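Local coordinates for protein D-glucosaminate-6-phosphate ammonia lyase (Salmonella typhimurium, PDB 7LCE) that belongs to the selenocysteine synthase family of pyridoxal-phosphate-dependent proteins, which share the fold of the aminotransferase superfamily, at residues 105-110 / 151-156; 140-145 / 172-177; 271-276 / 300-305; 304-309 / 339-344. All coordinates share one frame; numbering follows the deposited sequence.

Overall arrangement
The four contacts form two well-separated pairs, with about 43 to 46 Å between centres across the pairs. Interaction 1 is buried; the other three are partly buried. Interactions 1 and 2 belong to the large seven-stranded sheet: 105-110 / 151-156 is a backbone pairing inside it, while 140-145 / 172-177 joins two flanking helices and is polar on its outer side. They touch where F175 packs on L109 and L156. Interactions 3 and 4 share strand 300-306 of a smaller antiparallel sheet. Interaction 3 is wholly apolar, helix against strand, whereas interaction 4 combines a backbone ladder with aromatic packing; I302 O and L343 N probably hydrogen-bond between them.

Interaction 1 (105-110 / 151-156); sequences EVVMLR and EKTAAL
E105 and V107 of one strand pair in parallel with the backbone of 151-156, inside the mixed seven-stranded sheet of this aminotransferase-type fold, and the pairing contains a beta bulge. E105 lies beside T153, but V106 lies beside A155, so the register slips by one residue at A154. The carbonyl of E105 shows the consequence: E105 O accepts A154 N at 2.6 Å, within the carbonyl plane, and also a weak bond from A155 N at 3.4 Å. Before and after this doubly used oxygen, E105 N binds K152 O at 3.0 Å and V107 N binds A155 O at 2.9 Å. The axes of the two short strand segments are inclined by 34°.

Side chains divide between the two faces. On one, the methyl V107 CG2 meets T153 CG2 at 3.8 Å, with L156 further along, and E105 stands at the end of the row. Its CG is anti to the carbonyl carbon (chi1 -70°) and the chain is extended beyond it, which carries the carboxylate across K152 at about a right angle, E105 CD lying 3.8 Å from K152 CB. On the other face V106 and A155 meet helix 73-86, V106 on V81 and A155 on A84.

A second shell fixes the polar ends. N150, just ahead of the strand, donates its backbone N to T153 OG1, and its ND2 makes a weak bond to E105 OE1. Strand 130-134 hydrogen-bonds to V106 and M108 along the other edge of 105-109. Past the bulge, L156 CA comes within 3.3 Å of V107 O in a CA-H...O contact.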
loop_
_atom_site.group_PDB
_atom_site.type_symbol
_atom_site.label_atom_id
_atom_site.label_comp_id
_atom_site.label_asym_id
_atom_site.label_seq_id
_atom_site.Cartn_x
_atom_site.Cartn_y
_atom_site.Cartn_z
ATOM N N GLU A 105 -15.682 -5.958 -15.113
ATOM C CA GLU A 105 -15.323 -5.194 -16.299
ATOM C C GLU A 105 -16.311 -5.473 -17.423
ATOM O O GLU A 105 -16.592 -6.634 -17.742
ATOM C CB GLU A 105 -13.898 -5.529 -16.738
ATOM C CG GLU A 105 -12.833 -5.008 -15.785
ATOM C CD GLU A 105 -11.427 -5.354 -16.230
ATOM O OE1 GLU A 105 -11.272 -5.972 -17.306
ATOM O OE2 GLU A 105 -10.476 -5.009 -15.497
ATOM N N VAL A 106 -16.840 -4.405 -18.017
ATOM C CA VAL A 106 -17.737 -4.487 -19.166
ATOM C C VAL A 106 -16.964 -4.013 -20.388
ATOM O O VAL A 106 -16.504 -2.864 -20.434
ATOM C CB VAL A 106 -19.008 -3.648 -18.961
ATOM C CG1 VAL A 106 -19.820 -3.611 -20.242
ATOM C CG2 VAL A 106 -19.837 -4.213 -17.823
ATOM N N VAL A 107 -16.815 -4.893 -21.371
ATOM C CA VAL A 107 -16.005 -4.628 -22.553
ATOM C C VAL A 107 -16.912 -4.134 -23.671
ATOM O O VAL A 107 -17.869 -4.818 -24.055
ATOM C CB VAL A 107 -15.228 -5.879 -22.985
ATOM C CG1 VAL A 107 -14.591 -5.656 -24.338
ATOM C CG2 VAL A 107 -14.174 -6.225 -21.943
ATOM N N MET A 108 -16.604 -2.956 -24.208
ATOM C CA MET A 108 -17.389 -2.376 -25.286
ATOM C C MET A 108 -16.472 -1.590 -26.208
ATOM O O MET A 108 -15.334 -1.264 -25.856
ATOM C CB MET A 108 -18.506 -1.480 -24.745
ATOM C CG MET A 108 -18.003 -0.275 -23.983
ATOM S SD MET A 108 -19.348 0.748 -23.363
ATOM C CE MET A 108 -20.076 1.342 -24.887
ATOM N N LEU A 109 -16.980 -1.295 -27.402
ATOM C CA LEU A 109 -16.229 -0.493 -28.358
ATOM C C LEU A 109 -16.166 0.959 -27.903
ATOM O O LEU A 109 -17.149 1.512 -27.403
ATOM C CB LEU A 109 -16.878 -0.564 -29.739
ATOM C CG LEU A 109 -16.960 -1.917 -30.440
ATOM C CD1 LEU A 109 -17.629 -1.754 -31.794
ATOM C CD2 LEU A 109 -15.577 -2.530 -30.592
ATOM N N ARG A 110 -14.996 1.580 -28.082
ATOM C CA ARG A 110 -14.880 3.009 -27.803
ATOM C C ARG A 110 -15.823 3.813 -28.689
ATOM O O ARG A 110 -16.400 4.815 -28.251
ATOM C CB ARG A 110 -13.435 3.471 -27.991
ATOM C CG ARG A 110 -13.260 4.983 -27.942
ATOM C CD ARG A 110 -11.796 5.387 -27.903
ATOM N NE ARG A 110 -11.258 5.331 -26.549
ATOM C CZ ARG A 110 -10.504 4.345 -26.084
ATOM N NH1 ARG A 110 -10.161 3.319 -26.844
ATOM N NH2 ARG A 110 -10.081 4.391 -24.825
ATOM N N GLU A 151 -9.839 -12.385 -16.791
ATOM C CA GLU A 151 -10.598 -13.007 -15.711
ATOM C C GLU A 151 -11.456 -12.009 -14.943
ATOM O O GLU A 151 -12.354 -12.427 -14.203
ATOM C CB GLU A 151 -9.655 -13.727 -14.744
ATOM C CG GLU A 151 -8.749 -12.802 -13.941
ATOM C CD GLU A 151 -7.533 -12.337 -14.722
ATOM O OE1 GLU A 151 -7.356 -12.783 -15.877
ATOM O OE2 GLU A 151 -6.756 -11.523 -14.179
ATOM N N LYS A 152 -11.205 -10.710 -15.094
ATOM C CA LYS A 152 -12.029 -9.686 -14.468
ATOM C C LYS A 152 -13.199 -9.249 -15.339
ATOM O O LYS A 152 -14.063 -8.504 -14.863
ATOM C CB LYS A 152 -11.174 -8.463 -14.112
ATOM C CG LYS A 152 -10.345 -8.631 -12.849
ATOM C CD LYS A 152 -11.223 -8.831 -11.622
ATOM C CE LYS A 152 -10.439 -8.585 -10.338
ATOM N NZ LYS A 152 -11.250 -8.836 -9.112
ATOM N N THR A 153 -13.243 -9.683 -16.597
ATOM C CA THR A 153 -14.317 -9.284 -17.497
ATOM C C THR A 153 -15.629 -9.932 -17.076
ATOM O O THR A 153 -15.673 -11.130 -16.778
ATOM C CB THR A 153 -13.977 -9.670 -18.937
ATOM O OG1 THR A 153 -12.752 -9.037 -19.326
ATOM C CG2 THR A 153 -15.083 -9.223 -19.877
ATOM N N ALA A 154 -16.699 -9.139 -17.046
ATOM C CA ALA A 154 -18.010 -9.628 -16.636
ATOM C C ALA A 154 -19.009 -9.742 -17.773
ATOM O O ALA A 154 -19.893 -10.600 -17.709
ATOM C CB ALA A 154 -18.604 -8.715 -15.557
ATOM N N ALA A 155 -18.890 -8.916 -18.810
ATOM C CA ALA A 155 -19.823 -8.953 -19.929
ATOM C C ALA A 155 -19.249 -8.151 -21.088
ATOM O O ALA A 155 -18.337 -7.335 -20.912
ATOM C CB ALA A 155 -21.198 -8.402 -19.534
ATOM N N LEU A 156 -19.804 -8.391 -22.273
ATOM C CA LEU A 156 -19.542 -7.584 -23.456
ATOM C C LEU A 156 -20.792 -6.780 -23.787
ATOM O O LEU A 156 -21.914 -7.272 -23.630
ATOM C CB LEU A 156 -19.156 -8.452 -24.657
ATOM C CG LEU A 156 -17.757 -9.067 -24.716
ATOM C CD1 LEU A 156 -17.603 -10.200 -23.712
ATOM C CD2 LEU A 156 -17.450 -9.554 -26.130
#

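Interaction 2 (140-145 / 172-177); sequences ATRWQL and IDDFVQ
The amide oxygen of Q177 receives both terminal nitrogens of R142: NH1 donates to OE1 at 2.8 Å, and NH2 adds a weak bond to the same OE1 at 3.4 Å. OE1 lies close to the guanidinium plane, yet NH1 sits well above the amide plane, 70° out of it, so the bond misses the lone-pair directions. R142 gets there because CG is anti to its backbone N (chi1 176°) and the chain runs extended to NE. R142 NH1 also makes a weak hydrogen bond, part of a salt bridge, to D174 OD1 at 3.4 Å, the carboxylate turned steeply against the guanidinium. The other carboxylate oxygen, D174 OD2, accepts the backbone N of S171, just before the helix.

Helices 142-147 and 172-181 lie on one side of the large sheet, before and after strand 153-159 in the chain, as in alternating beta-alpha architecture. Beneath these polar groups, L145 CD2 sits over the F175 ring, 4.1 Å from the centroid in a CH-pi contact, while L145 CD1 meets F175 CE2 at 4.0 Å. Both residues reach the sheet below, touching L156, and the F175 ring packs edge-to-face with Y158.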
loop_
_atom_site.group_PDB
_atom_site.type_symbol
_atom_site.label_atom_id
_atom_site.label_comp_id
_atom_site.label_asym_id
_atom_site.label_seq_id
_atom_site.Cartn_x
_atom_site.Cartn_y
_atom_site.Cartn_z
ATOM N N ALA A 140 -11.799 -0.362 -35.086
ATOM C CA ALA A 140 -11.734 -1.385 -34.049
ATOM C C ALA A 140 -11.575 -2.736 -34.724
ATOM O O ALA A 140 -12.384 -3.099 -35.584
ATOM C CB ALA A 140 -12.981 -1.360 -33.165
ATOM N N THR A 141 -10.538 -3.471 -34.346
ATOM C CA THR A 141 -10.269 -4.784 -34.909
ATOM C C THR A 141 -10.709 -5.870 -33.933
ATOM O O THR A 141 -10.993 -5.615 -32.761
ATOM C CB THR A 141 -8.785 -4.933 -35.250
ATOM O OG1 THR A 141 -8.017 -4.948 -34.040
ATOM C CG2 THR A 141 -8.326 -3.773 -36.122
ATOM N N ARG A 142 -10.775 -7.104 -34.437
ATOM C CA ARG A 142 -11.236 -8.196 -33.588
ATOM C C ARG A 142 -10.202 -8.558 -32.529
ATOM O O ARG A 142 -10.561 -8.816 -31.373
ATOM C CB ARG A 142 -11.594 -9.420 -34.430
ATOM C CG ARG A 142 -11.995 -10.610 -33.577
ATOM C CD ARG A 142 -12.948 -11.550 -34.286
ATOM N NE ARG A 142 -13.242 -12.710 -33.452
ATOM C CZ ARG A 142 -14.247 -13.549 -33.657
ATOM N NH1 ARG A 142 -15.094 -13.380 -34.661
ATOM N NH2 ARG A 142 -14.408 -14.583 -32.835
ATOM N N TRP A 143 -8.915 -8.576 -32.892
ATOM C CA TRP A 143 -7.900 -8.932 -31.904
ATOM C C TRP A 143 -7.886 -7.946 -30.745
ATOM O O TRP A 143 -7.543 -8.318 -29.618
ATOM C CB TRP A 143 -6.513 -9.017 -32.548
ATOM C CG TRP A 143 -5.943 -7.714 -33.035
ATOM C CD1 TRP A 143 -5.944 -7.247 -34.315
ATOM C CD2 TRP A 143 -5.275 -6.719 -32.245
ATOM N NE1 TRP A 143 -5.320 -6.023 -34.374
ATOM C CE2 TRP A 143 -4.902 -5.675 -33.115
ATOM C CE3 TRP A 143 -4.957 -6.608 -30.887
ATOM C CZ2 TRP A 143 -4.230 -4.536 -32.672
ATOM C CZ3 TRP A 143 -4.291 -5.475 -30.448
ATOM C CH2 TRP A 143 -3.935 -4.456 -31.339
ATOM N N GLN A 144 -8.256 -6.688 -31.000
ATOM C CA GLN A 144 -8.417 -5.731 -29.912
ATOM C C GLN A 144 -9.561 -6.137 -28.990
ATOM O O GLN A 144 -9.464 -5.991 -27.766
ATOM C CB GLN A 144 -8.648 -4.327 -30.470
ATOM C CG GLN A 144 -7.403 -3.672 -31.045
ATOM C CD GLN A 144 -7.712 -2.371 -31.758
ATOM O OE1 GLN A 144 -8.775 -2.219 -32.359
ATOM N NE2 GLN A 144 -6.791 -1.415 -31.676
ATOM N N LEU A 145 -10.657 -6.644 -29.561
ATOM C CA LEU A 145 -11.768 -7.111 -28.740
ATOM C C LEU A 145 -11.362 -8.316 -27.906
ATOM O O LEU A 145 -11.761 -8.438 -26.742
ATOM C CB LEU A 145 -12.966 -7.459 -29.623
ATOM C CG LEU A 145 -14.171 -8.074 -28.910
ATOM C CD1 LEU A 145 -14.684 -7.145 -27.825
ATOM C CD2 LEU A 145 -15.272 -8.397 -29.904
ATOM N N ILE A 172 -21.994 -7.189 -35.054
ATOM C CA ILE A 172 -22.649 -7.902 -33.959
ATOM C C ILE A 172 -22.214 -9.361 -33.938
ATOM O O ILE A 172 -22.159 -9.985 -32.871
ATOM C CB ILE A 172 -24.180 -7.762 -34.072
ATOM C CG1 ILE A 172 -24.880 -8.515 -32.937
ATOM C CG2 ILE A 172 -24.670 -8.241 -35.433
ATOM C CD1 ILE A 172 -24.522 -8.007 -31.557
ATOM N N ASP A 173 -21.886 -9.924 -35.104
ATOM C CA ASP A 173 -21.412 -11.304 -35.153
ATOM C C ASP A 173 -20.094 -11.457 -34.406
ATOM O O ASP A 173 -19.873 -12.463 -33.722
ATOM C CB ASP A 173 -21.258 -11.756 -36.607
ATOM C CG ASP A 173 -22.577 -11.783 -37.354
ATOM O OD1 ASP A 173 -23.597 -12.183 -36.753
ATOM O OD2 ASP A 173 -22.594 -11.403 -38.545
ATOM N N ASP A 174 -19.205 -10.467 -34.528
ATOM C CA ASP A 174 -17.917 -10.532 -33.846
ATOM C C ASP A 174 -18.094 -10.608 -32.334
ATOM O O ASP A 174 -17.383 -11.360 -31.656
ATOM C CB ASP A 174 -17.067 -9.320 -34.227
ATOM C CG ASP A 174 -16.570 -9.384 -35.659
ATOM O OD1 ASP A 174 -16.089 -10.459 -36.081
ATOM O OD2 ASP A 174 -16.668 -8.356 -36.364
ATOM N N PHE A 175 -19.034 -9.837 -31.787
ATOM C CA PHE A 175 -19.269 -9.875 -30.348
ATOM C C PHE A 175 -19.842 -11.217 -29.904
ATOM O O PHE A 175 -19.431 -11.760 -28.872
ATOM C CB PHE A 175 -20.191 -8.730 -29.939
ATOM C CG PHE A 175 -19.461 -7.462 -29.620
ATOM C CD1 PHE A 175 -19.014 -6.635 -30.633
ATOM C CD2 PHE A 175 -19.201 -7.110 -28.307
ATOM C CE1 PHE A 175 -18.333 -5.474 -30.346
ATOM C CE2 PHE A 175 -18.520 -5.951 -28.013
ATOM C CZ PHE A 175 -18.086 -5.130 -29.034
ATOM N N VAL A 176 -20.789 -11.770 -30.668
ATOM C CA VAL A 176 -21.386 -13.053 -30.302
ATOM C C VAL A 176 -20.321 -14.140 -30.244
ATOM O O VAL A 176 -20.264 -14.930 -29.293
ATOM C CB VAL A 176 -22.512 -13.426 -31.284
ATOM C CG1 VAL A 176 -23.081 -14.791 -30.938
ATOM C CG2 VAL A 176 -23.605 -12.376 -31.258
ATOM N N GLN A 177 -19.453 -14.190 -31.258
ATOM C CA GLN A 177 -18.438 -15.236 -31.312
ATOM C C GLN A 177 -17.461 -15.118 -30.148
ATOM O O GLN A 177 -17.118 -16.121 -29.511
ATOM C CB GLN A 177 -17.695 -15.175 -32.647
ATOM C CG GLN A 177 -18.578 -15.406 -33.860
ATOM C CD GLN A 177 -17.814 -15.311 -35.165
ATOM O OE1 GLN A 177 -16.620 -15.605 -35.221
ATOM N NE2 GLN A 177 -18.498 -14.889 -36.223
#

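Interaction 3 (271-276 / 300-305); sequences AQLQPV and WRIRVR
L273 reaches from helix 270-282 onto W300 and I302 of strand 300-306, a helix packed on the three-stranded antiparallel sheet in the C-terminal part of the chain. The segment axes run 9.1 Å apart and only 16° from parallel. L273 CB starts the contact at 4.1 Å from I302 CG1. With L273 CG anti to the carbonyl carbon (chi1 -69°), the branch then divides over the strand. L273 CD1 goes to the start of it, 3.9 Å from W300 CB, and also approaches the carbonyl oxygen of W300. L273 CD2 meets I302 CD1 at 3.6 Å, the closest approach of the two segments.

I302 CD1 is wedged between two helix residues one turn apart, because V276 CG1 also touches it; V276 and I302 cross at about a right angle. P275, which lacks an N-H, lies at a kink in the helix between them. I290 of strand 286-292 and P345 also touch L273, while M353 and V357 of helix 352-365 pack on V276. From the other side of the strand, R301 turns away from the helix to form a salt bridge with D293. At the far end of the cluster, V276 CG1 stands 3.9 Å from I302 CD1.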
loop_
_atom_site.group_PDB
_atom_site.type_symbol
_atom_site.label_atom_id
_atom_site.label_comp_id
_atom_site.label_asym_id
_atom_site.label_seq_id
_atom_site.Cartn_x
_atom_site.Cartn_y
_atom_site.Cartn_z
ATOM N N ALA A 271 -50.362 10.636 -50.199
ATOM C CA ALA A 271 -51.590 11.288 -50.637
ATOM C C ALA A 271 -52.202 12.124 -49.519
ATOM O O ALA A 271 -52.730 13.214 -49.767
ATOM C CB ALA A 271 -52.590 10.247 -51.142
ATOM N N GLN A 272 -52.142 11.630 -48.279
ATOM C CA GLN A 272 -52.700 12.381 -47.159
ATOM C C GLN A 272 -51.900 13.650 -46.895
ATOM O O GLN A 272 -52.465 14.682 -46.515
ATOM C CB GLN A 272 -52.730 11.515 -45.902
ATOM C CG GLN A 272 -53.677 10.337 -45.959
ATOM C CD GLN A 272 -53.490 9.405 -44.777
ATOM O OE1 GLN A 272 -53.046 8.268 -44.932
ATOM N NE2 GLN A 272 -53.825 9.888 -43.585
ATOM N N LEU A 273 -50.581 13.588 -47.085
ATOM C CA LEU A 273 -49.708 14.727 -46.840
ATOM C C LEU A 273 -49.804 15.780 -47.935
ATOM O O LEU A 273 -49.489 16.949 -47.683
ATOM C CB LEU A 273 -48.262 14.253 -46.705
ATOM C CG LEU A 273 -47.950 13.448 -45.445
ATOM C CD1 LEU A 273 -46.465 13.148 -45.350
ATOM C CD2 LEU A 273 -48.426 14.200 -44.218
ATOM N N GLN A 274 -50.231 15.390 -49.134
ATOM C CA GLN A 274 -50.222 16.311 -50.267
ATOM C C GLN A 274 -51.056 17.568 -50.038
ATOM O O GLN A 274 -50.568 18.661 -50.378
ATOM C CB GLN A 274 -50.681 15.554 -51.522
ATOM C CG GLN A 274 -50.611 16.355 -52.800
ATOM C CD GLN A 274 -49.209 16.823 -53.117
ATOM O OE1 GLN A 274 -48.222 16.186 -52.744
ATOM N NE2 GLN A 274 -49.113 17.954 -53.807
ATOM N N PRO A 275 -52.281 17.508 -49.493
ATOM C CA PRO A 275 -52.998 18.762 -49.205
ATOM C C PRO A 275 -52.223 19.707 -48.305
ATOM O O PRO A 275 -52.214 20.920 -48.547
ATOM C CB PRO A 275 -54.291 18.276 -48.538
ATOM C CG PRO A 275 -54.511 16.929 -49.107
ATOM C CD PRO A 275 -53.142 16.332 -49.260
ATOM N N VAL A 276 -51.567 19.181 -47.270
ATOM C CA VAL A 276 -50.804 20.031 -46.363
ATOM C C VAL A 276 -49.608 20.647 -47.078
ATOM O O VAL A 276 -49.239 21.798 -46.816
ATOM C CB VAL A 276 -50.367 19.225 -45.126
ATOM C CG1 VAL A 276 -49.679 20.134 -44.111
ATOM C CG2 VAL A 276 -51.564 18.516 -44.505
ATOM N N TRP A 300 -42.827 8.980 -44.902
ATOM C CA TRP A 300 -42.968 10.174 -45.722
ATOM C C TRP A 300 -42.976 11.404 -44.821
ATOM O O TRP A 300 -43.564 11.383 -43.735
ATOM C CB TRP A 300 -44.260 10.108 -46.536
ATOM C CG TRP A 300 -44.362 8.858 -47.353
ATOM C CD1 TRP A 300 -44.910 7.670 -46.964
ATOM C CD2 TRP A 300 -43.901 8.665 -48.695
ATOM N NE1 TRP A 300 -44.818 6.749 -47.977
ATOM C CE2 TRP A 300 -44.204 7.335 -49.053
ATOM C CE3 TRP A 300 -43.262 9.486 -49.629
ATOM C CZ2 TRP A 300 -43.892 6.809 -50.304
ATOM C CZ3 TRP A 300 -42.954 8.962 -50.871
ATOM C CH2 TRP A 300 -43.269 7.636 -51.198
ATOM N N ARG A 301 -42.317 12.471 -45.269
ATOM C CA ARG A 301 -42.209 13.696 -44.489
ATOM C C ARG A 301 -42.451 14.898 -45.389
ATOM O O ARG A 301 -42.241 14.831 -46.603
ATOM C CB ARG A 301 -40.831 13.828 -43.823
ATOM C CG ARG A 301 -40.492 12.728 -42.831
ATOM C CD ARG A 301 -39.092 12.910 -42.260
ATOM N NE ARG A 301 -38.755 11.877 -41.285
ATOM C CZ ARG A 301 -38.052 10.786 -41.559
ATOM N NH1 ARG A 301 -37.600 10.542 -42.777
ATOM N NH2 ARG A 301 -37.794 9.920 -40.583
ATOM N N ILE A 302 -42.889 15.999 -44.781
ATOM C CA ILE A 302 -43.186 17.235 -45.500
ATOM C C ILE A 302 -41.979 18.150 -45.346
ATOM O O ILE A 302 -41.791 18.792 -44.309
ATOM C CB ILE A 302 -44.468 17.910 -45.002
ATOM C CG1 ILE A 302 -45.672 16.979 -45.145
ATOM C CG2 ILE A 302 -44.713 19.212 -45.754
ATOM C CD1 ILE A 302 -46.903 17.481 -44.423
ATOM N N ARG A 303 -41.157 18.205 -46.388
ATOM C CA ARG A 303 -40.001 19.088 -46.408
ATOM C C ARG A 303 -40.448 20.497 -46.774
ATOM O O ARG A 303 -41.073 20.707 -47.817
ATOM C CB ARG A 303 -38.965 18.568 -47.402
ATOM C CG ARG A 303 -37.726 19.423 -47.532
ATOM C CD ARG A 303 -36.738 18.783 -48.490
ATOM N NE ARG A 303 -37.286 18.649 -49.834
ATOM C CZ ARG A 303 -36.735 17.923 -50.796
ATOM N NH1 ARG A 303 -35.612 17.252 -50.597
ATOM N NH2 ARG A 303 -37.322 17.873 -51.988
ATOM N N VAL A 304 -40.118 21.463 -45.920
ATOM C CA VAL A 304 -40.527 22.852 -46.098
ATOM C C VAL A 304 -39.273 23.677 -46.331
ATOM O O VAL A 304 -38.375 23.711 -45.479
ATOM C CB VAL A 304 -41.309 23.378 -44.884
ATOM C CG1 VAL A 304 -41.793 24.795 -45.144
ATOM C CG2 VAL A 304 -42.478 22.462 -44.570
ATOM N N ARG A 305 -39.215 24.345 -47.478
ATOM C CA ARG A 305 -38.086 25.185 -47.847
ATOM C C ARG A 305 -38.500 26.646 -47.748
ATOM O O ARG A 305 -39.571 27.028 -48.232
ATOM C CB ARG A 305 -37.608 24.848 -49.262
ATOM C CG ARG A 305 -36.365 25.596 -49.715
ATOM C CD ARG A 305 -35.804 25.005 -51.004
ATOM N NE ARG A 305 -35.395 23.612 -50.850
ATOM C CZ ARG A 305 -36.109 22.568 -51.251
ATOM N NH1 ARG A 305 -37.283 22.718 -51.842
ATOM N NH2 ARG A 305 -35.634 21.342 -51.053
#

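Interaction 4 (304-309 / 339-344); sequences VRVNAS and GVFSLD
An antiparallel strand pair at one side of the three-stranded sheet brings V304 and R305 against V340 and F341. V304 and F341 are a hydrogen-bonded pair: V304 N donates to F341 O at 2.8 Å, and F341 N to V304 O at 2.9 Å. V306 N closes the ladder on G339 O at 3.2 Å. G339 has phi 85°, where a CB would be pressed against the carbonyl oxygen of the residue before, which calls for glycine.

On the face carrying V304 and F341, the phenyl ring leans toward strand 300-306. F341 CG lies between the backbone N and carbonyl carbon (chi1 69°), laying the ring alongside V304, whose CB stands 3.9 Å from the ring centroid in a CH-pi contact. V306 CG2 comes to the ring's edge, 3.7 Å from F341 CE2, and V304 CG2 meets L343 CD1. Helices 315-324 and 352-365 cover this side, V318 and L360 among the residues touching F341. On the opposite face, the non-hydrogen-bonded pair R305 and V340 run side by side. R305 also touches Y287 and D289 of strand 286-292, and its NE lies 3.5 Å from V340 CG1.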
loop_
_atom_site.group_PDB
_atom_site.type_symbol
_atom_site.label_atom_id
_atom_site.label_comp_id
_atom_site.label_asym_id
_atom_site.label_seq_id
_atom_site.Cartn_x
_atom_site.Cartn_y
_atom_site.Cartn_z
ATOM N N VAL A 304 -40.118 21.463 -45.920
ATOM C CA VAL A 304 -40.527 22.852 -46.098
ATOM C C VAL A 304 -39.273 23.677 -46.331
ATOM O O VAL A 304 -38.375 23.711 -45.479
ATOM C CB VAL A 304 -41.309 23.378 -44.884
ATOM C CG1 VAL A 304 -41.793 24.795 -45.144
ATOM C CG2 VAL A 304 -42.478 22.462 -44.570
ATOM N N ARG A 305 -39.215 24.345 -47.478
ATOM C CA ARG A 305 -38.086 25.185 -47.847
ATOM C C ARG A 305 -38.500 26.646 -47.748
ATOM O O ARG A 305 -39.571 27.028 -48.232
ATOM C CB ARG A 305 -37.608 24.848 -49.262
ATOM C CG ARG A 305 -36.365 25.596 -49.715
ATOM C CD ARG A 305 -35.804 25.005 -51.004
ATOM N NE ARG A 305 -35.395 23.612 -50.850
ATOM C CZ ARG A 305 -36.109 22.568 -51.251
ATOM N NH1 ARG A 305 -37.283 22.718 -51.842
ATOM N NH2 ARG A 305 -35.634 21.342 -51.053
ATOM N N VAL A 306 -37.651 27.457 -47.124
ATOM C CA VAL A 306 -37.942 28.860 -46.859
ATOM C C VAL A 306 -37.071 29.712 -47.768
ATOM O O VAL A 306 -35.867 29.462 -47.898
ATOM C CB VAL A 306 -37.701 29.212 -45.381
ATOM C CG1 VAL A 306 -38.210 30.610 -45.079
ATOM C CG2 VAL A 306 -38.366 28.187 -44.481
ATOM N N ASN A 307 -37.678 30.717 -48.392
ATOM C CA ASN A 307 -36.953 31.691 -49.195
ATOM C C ASN A 307 -36.852 32.977 -48.389
ATOM O O ASN A 307 -37.855 33.669 -48.185
ATOM C CB ASN A 307 -37.649 31.930 -50.532
ATOM C CG ASN A 307 -36.862 32.856 -51.437
ATOM O OD1 ASN A 307 -37.194 34.031 -51.581
ATOM N ND2 ASN A 307 -35.805 32.331 -52.044
ATOM N N ALA A 308 -35.639 33.294 -47.930
ATOM C CA ALA A 308 -35.455 34.473 -47.092
ATOM C C ALA A 308 -35.824 35.748 -47.837
ATOM O O ALA A 308 -36.332 36.696 -47.229
ATOM C CB ALA A 308 -34.012 34.545 -46.592
ATOM N N SER A 309 -35.579 35.788 -49.148
ATOM C CA SER A 309 -35.888 36.983 -49.926
ATOM C C SER A 309 -37.388 37.261 -49.941
ATOM O O SER A 309 -37.821 38.402 -49.738
ATOM C CB SER A 309 -35.351 36.826 -51.349
ATOM O OG SER A 309 -35.628 37.979 -52.125
ATOM N N GLY A 339 -31.470 25.856 -45.128
ATOM C CA GLY A 339 -32.676 26.607 -45.411
ATOM C C GLY A 339 -33.942 25.790 -45.487
ATOM O O GLY A 339 -34.929 26.255 -46.067
ATOM N N VAL A 340 -33.948 24.583 -44.927
ATOM C CA VAL A 340 -35.100 23.690 -44.973
ATOM C C VAL A 340 -35.358 23.148 -43.574
ATOM O O VAL A 340 -34.419 22.847 -42.829
ATOM C CB VAL A 340 -34.904 22.534 -45.981
ATOM C CG1 VAL A 340 -34.811 23.072 -47.402
ATOM C CG2 VAL A 340 -33.670 21.722 -45.643
ATOM N N PHE A 341 -36.632 23.052 -43.210
ATOM C CA PHE A 341 -37.059 22.311 -42.032
ATOM C C PHE A 341 -38.155 21.337 -42.437
ATOM O O PHE A 341 -38.900 21.579 -43.390
ATOM C CB PHE A 341 -37.533 23.244 -40.894
ATOM C CG PHE A 341 -38.823 23.964 -41.179
ATOM C CD1 PHE A 341 -40.043 23.396 -40.853
ATOM C CD2 PHE A 341 -38.809 25.226 -41.748
ATOM C CE1 PHE A 341 -41.226 24.064 -41.110
ATOM C CE2 PHE A 341 -39.989 25.899 -42.006
ATOM C CZ PHE A 341 -41.198 25.318 -41.686
ATOM N N SER A 342 -38.230 20.217 -41.726
ATOM C CA SER A 342 -39.150 19.150 -42.081
ATOM C C SER A 342 -40.090 18.836 -40.925
ATOM O O SER A 342 -39.801 19.119 -39.759
ATOM C CB SER A 342 -38.382 17.884 -42.481
ATOM O OG SER A 342 -39.271 16.831 -42.804
ATOM N N LEU A 343 -41.227 18.238 -41.272
ATOM C CA LEU A 343 -42.264 17.862 -40.319
ATOM C C LEU A 343 -42.503 16.365 -40.438
ATOM O O LEU A 343 -42.876 15.877 -41.510
ATOM C CB LEU A 343 -43.570 18.628 -40.556
ATOM C CG LEU A 343 -43.702 20.150 -40.425
ATOM C CD1 LEU A 343 -42.754 20.921 -41.318
ATOM C CD2 LEU A 343 -45.136 20.547 -40.734
ATOM N N ASP A 344 -42.305 15.644 -39.336
ATOM C CA ASP A 344 -42.523 14.206 -39.312
ATOM C C ASP A 344 -43.959 13.958 -38.870
ATOM O O ASP A 344 -44.291 14.235 -37.706
ATOM C CB ASP A 344 -41.542 13.529 -38.366
ATOM C CG ASP A 344 -41.456 12.032 -38.582
ATOM O OD1 ASP A 344 -42.435 11.440 -39.082
ATOM O OD2 ASP A 344 -40.405 11.445 -38.246
#